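Local coordinates for glycine betaine, L-proline ABC transporter, glycine/betaine/L-proline-binding protein (ProX) (Borrelia burgdorferi, PDB 3TMG) that binds glycine betaine (trimethyl glycine) and probably delivers it, and perhaps related compounds, to an ABC transporter, at residues G26-A31 and S70-T75. Sequence-based numbering, arbitrary orientation.
Sequences GGETAA and SSWVPT. With BET (trimethyl glycine), chain E.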
loop_
_atom_site.group_PDB
_atom_site.type_symbol
_atom_site.label_atom_id
_atom_site.label_comp_id
_atom_site.label_asym_id
_atom_site.label_seq_id
_atom_site.Cartn_x
_atom_site.Cartn_y
_atom_site.Cartn_z
ATOM N N GLY A 26 -5.418 2.964 -0.837
ATOM C CA GLY A 26 -6.240 2.863 0.372
ATOM C C GLY A 26 -5.532 2.545 1.690
ATOM O O GLY A 26 -5.787 3.212 2.699
ATOM N N GLY A 27 -4.683 1.516 1.741
ATOM C CA GLY A 27 -4.111 1.161 3.025
ATOM C C GLY A 27 -3.086 2.234 3.473
ATOM O O GLY A 27 -3.004 2.621 4.658
ATOM N N GLU A 28 -2.286 2.705 2.537
ATOM C CA GLU A 28 -1.251 3.684 2.874
ATOM C C GLU A 28 -1.828 5.053 3.251
ATOM O O GLU A 28 -1.306 5.727 4.124
ATOM C CB GLU A 28 -0.247 3.818 1.695
ATOM C CG GLU A 28 0.693 2.585 1.707
ATOM C CD GLU A 28 0.019 1.200 1.553
ATOM O OE1 GLU A 28 -0.847 1.041 0.612
ATOM O OE2 GLU A 28 0.409 0.217 2.316
ATOM N N THR A 29 -2.877 5.477 2.569
ATOM C CA THR A 29 -3.621 6.671 2.982
ATOM C C THR A 29 -4.260 6.472 4.397
ATOM O O THR A 29 -4.206 7.392 5.212
ATOM C CB THR A 29 -4.709 6.969 1.970
ATOM O OG1 THR A 29 -4.106 7.153 0.669
ATOM C CG2 THR A 29 -5.542 8.210 2.359
ATOM N N ALA A 30 -4.881 5.324 4.664
ATOM C CA ALA A 30 -5.382 5.017 6.051
ATOM C C ALA A 30 -4.305 5.117 7.112
ATOM O O ALA A 30 -4.451 5.846 8.121
ATOM C CB ALA A 30 -6.059 3.657 6.129
ATOM N N ALA A 31 -3.208 4.392 6.911
ATOM C CA ALA A 31 -2.064 4.464 7.862
ATOM C C ALA A 31 -1.487 5.847 8.052
ATOM O O ALA A 31 -1.148 6.254 9.183
ATOM C CB ALA A 31 -0.937 3.515 7.435
ATOM N N SER A 70 4.912 3.460 4.015
ATOM C CA SER A 70 4.325 2.891 2.784
ATOM C C SER A 70 5.267 2.016 1.945
ATOM O O SER A 70 4.952 1.753 0.794
ATOM C CB SER A 70 3.804 4.009 1.873
ATOM O OG SER A 70 2.735 4.707 2.507
ATOM N N SER A 71 6.383 1.540 2.507
ATOM C CA SER A 71 7.357 0.791 1.685
ATOM C C SER A 71 7.016 -0.691 1.549
ATOM O O SER A 71 6.977 -1.412 2.559
ATOM C CB SER A 71 8.781 0.973 2.248
ATOM O OG SER A 71 9.759 0.190 1.566
ATOM N N TRP A 72 6.776 -1.145 0.318
ATOM C CA TRP A 72 6.373 -2.566 0.090
ATOM C C TRP A 72 7.577 -3.323 -0.338
ATOM O O TRP A 72 8.052 -3.171 -1.476
ATOM C CB TRP A 72 5.271 -2.677 -0.962
ATOM C CG TRP A 72 3.904 -2.465 -0.367
ATOM C CD1 TRP A 72 3.419 -1.338 0.314
ATOM C CD2 TRP A 72 2.768 -3.373 -0.482
ATOM N NE1 TRP A 72 2.098 -1.545 0.695
ATOM C CE2 TRP A 72 1.666 -2.759 0.242
ATOM C CE3 TRP A 72 2.577 -4.634 -1.089
ATOM C CZ2 TRP A 72 0.420 -3.366 0.322
ATOM C CZ3 TRP A 72 1.325 -5.237 -0.982
ATOM C CH2 TRP A 72 0.272 -4.607 -0.292
ATOM N N VAL A 73 8.097 -4.167 0.558
ATOM C CA VAL A 73 9.412 -4.799 0.313
ATOM C C VAL A 73 9.450 -6.247 0.757
ATOM O O VAL A 73 8.674 -6.614 1.658
ATOM C CB VAL A 73 10.558 -4.087 1.077
ATOM C CG1 VAL A 73 10.958 -2.830 0.316
ATOM C CG2 VAL A 73 10.128 -3.775 2.514
ATOM N N PRO A 74 10.368 -7.058 0.145
ATOM C CA PRO A 74 11.391 -6.574 -0.829
ATOM C C PRO A 74 10.933 -6.442 -2.303
ATOM O O PRO A 74 11.590 -5.739 -3.081
ATOM C CB PRO A 74 12.466 -7.685 -0.755
ATOM C CG PRO A 74 11.629 -8.927 -0.561
ATOM C CD PRO A 74 10.605 -8.480 0.473
ATOM N N THR A 75 9.812 -7.069 -2.681
ATOM C CA THR A 75 9.568 -7.265 -4.112
ATOM C C THR A 75 8.951 -6.066 -4.840
ATOM O O THR A 75 9.515 -5.610 -5.867
ATOM C CB THR A 75 8.745 -8.532 -4.427
ATOM O OG1 THR A 75 9.448 -9.661 -3.905
ATOM C CG2 THR A 75 8.575 -8.692 -5.997
HETATM N N BET E . 0.337 -1.276 -3.373
HETATM C CA BET E . 1.672 -0.798 -2.976
HETATM C C BET E . 2.683 -1.320 -4.007
HETATM O O BET E . 2.848 -0.843 -5.162
HETATM O OXT BET E . 3.317 -2.289 -3.644
HETATM C C1 BET E . -0.680 -0.945 -2.360
HETATM C C2 BET E . 0.338 -2.726 -3.527
HETATM C C3 BET E . -0.037 -0.667 -4.665
#
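Glu28 and Trp72 meet through a nearly straight hydrogen bond that uses the carboxylate from an unusual direction. Trp72 NE1 gives its hydrogen to Glu28 OE2 at 2.9 Å and 175°; the oxygen lies in the plane of the indole, yet the N-H approaches it from well above the carboxylate plane. The carboxylate and ring planes stand 77° apart. A bend in the glutamate chain at chi2 (60°) helps bring the acid to the edge of the indole while Glu28 OE1 stays close to the ligand, 3.6 Å from the methyl carbon C1 of trimethyl glycine. That spacing would be consistent with electrostatic attraction to the quaternary ammonium if the acid is ionised, and the ring may add a cation-pi component. Over one indole face lies the betaine, its methyl carbon C2 3.7 Å from Trp72 CH2 and its carboxylate oxygen OXT 3.3 Å from Trp72 CG. The ring thus meets both ends of the zwitterion while the hydrogen bond from its N-H to the acid helps fix its rotation. Lower on the glutamate, Ser70 lies alongside the aliphatic part, with Ser70 OG 3.1 Å from Glu28 CG. Glu28 and Trp72 are both buried; with Trp25 and Trp182, Trp72 lines an aromatic pocket like those that hold the ammonium in other betaine-binding proteins. Trp182 meets the ring of Trp72 nearly perpendicularly, and the backbone N of Thr136 makes a further hydrogen bond to the ligand. Within this periplasmic-binding-protein fold the contact joins the first turn of helix 26-41, which follows strand 16-22, to the C-terminal half of strand 67-73; that strand pairs antiparallel with strand 207-214, whose Val209 touches Trp72, as does Thr98 from strand 88-105.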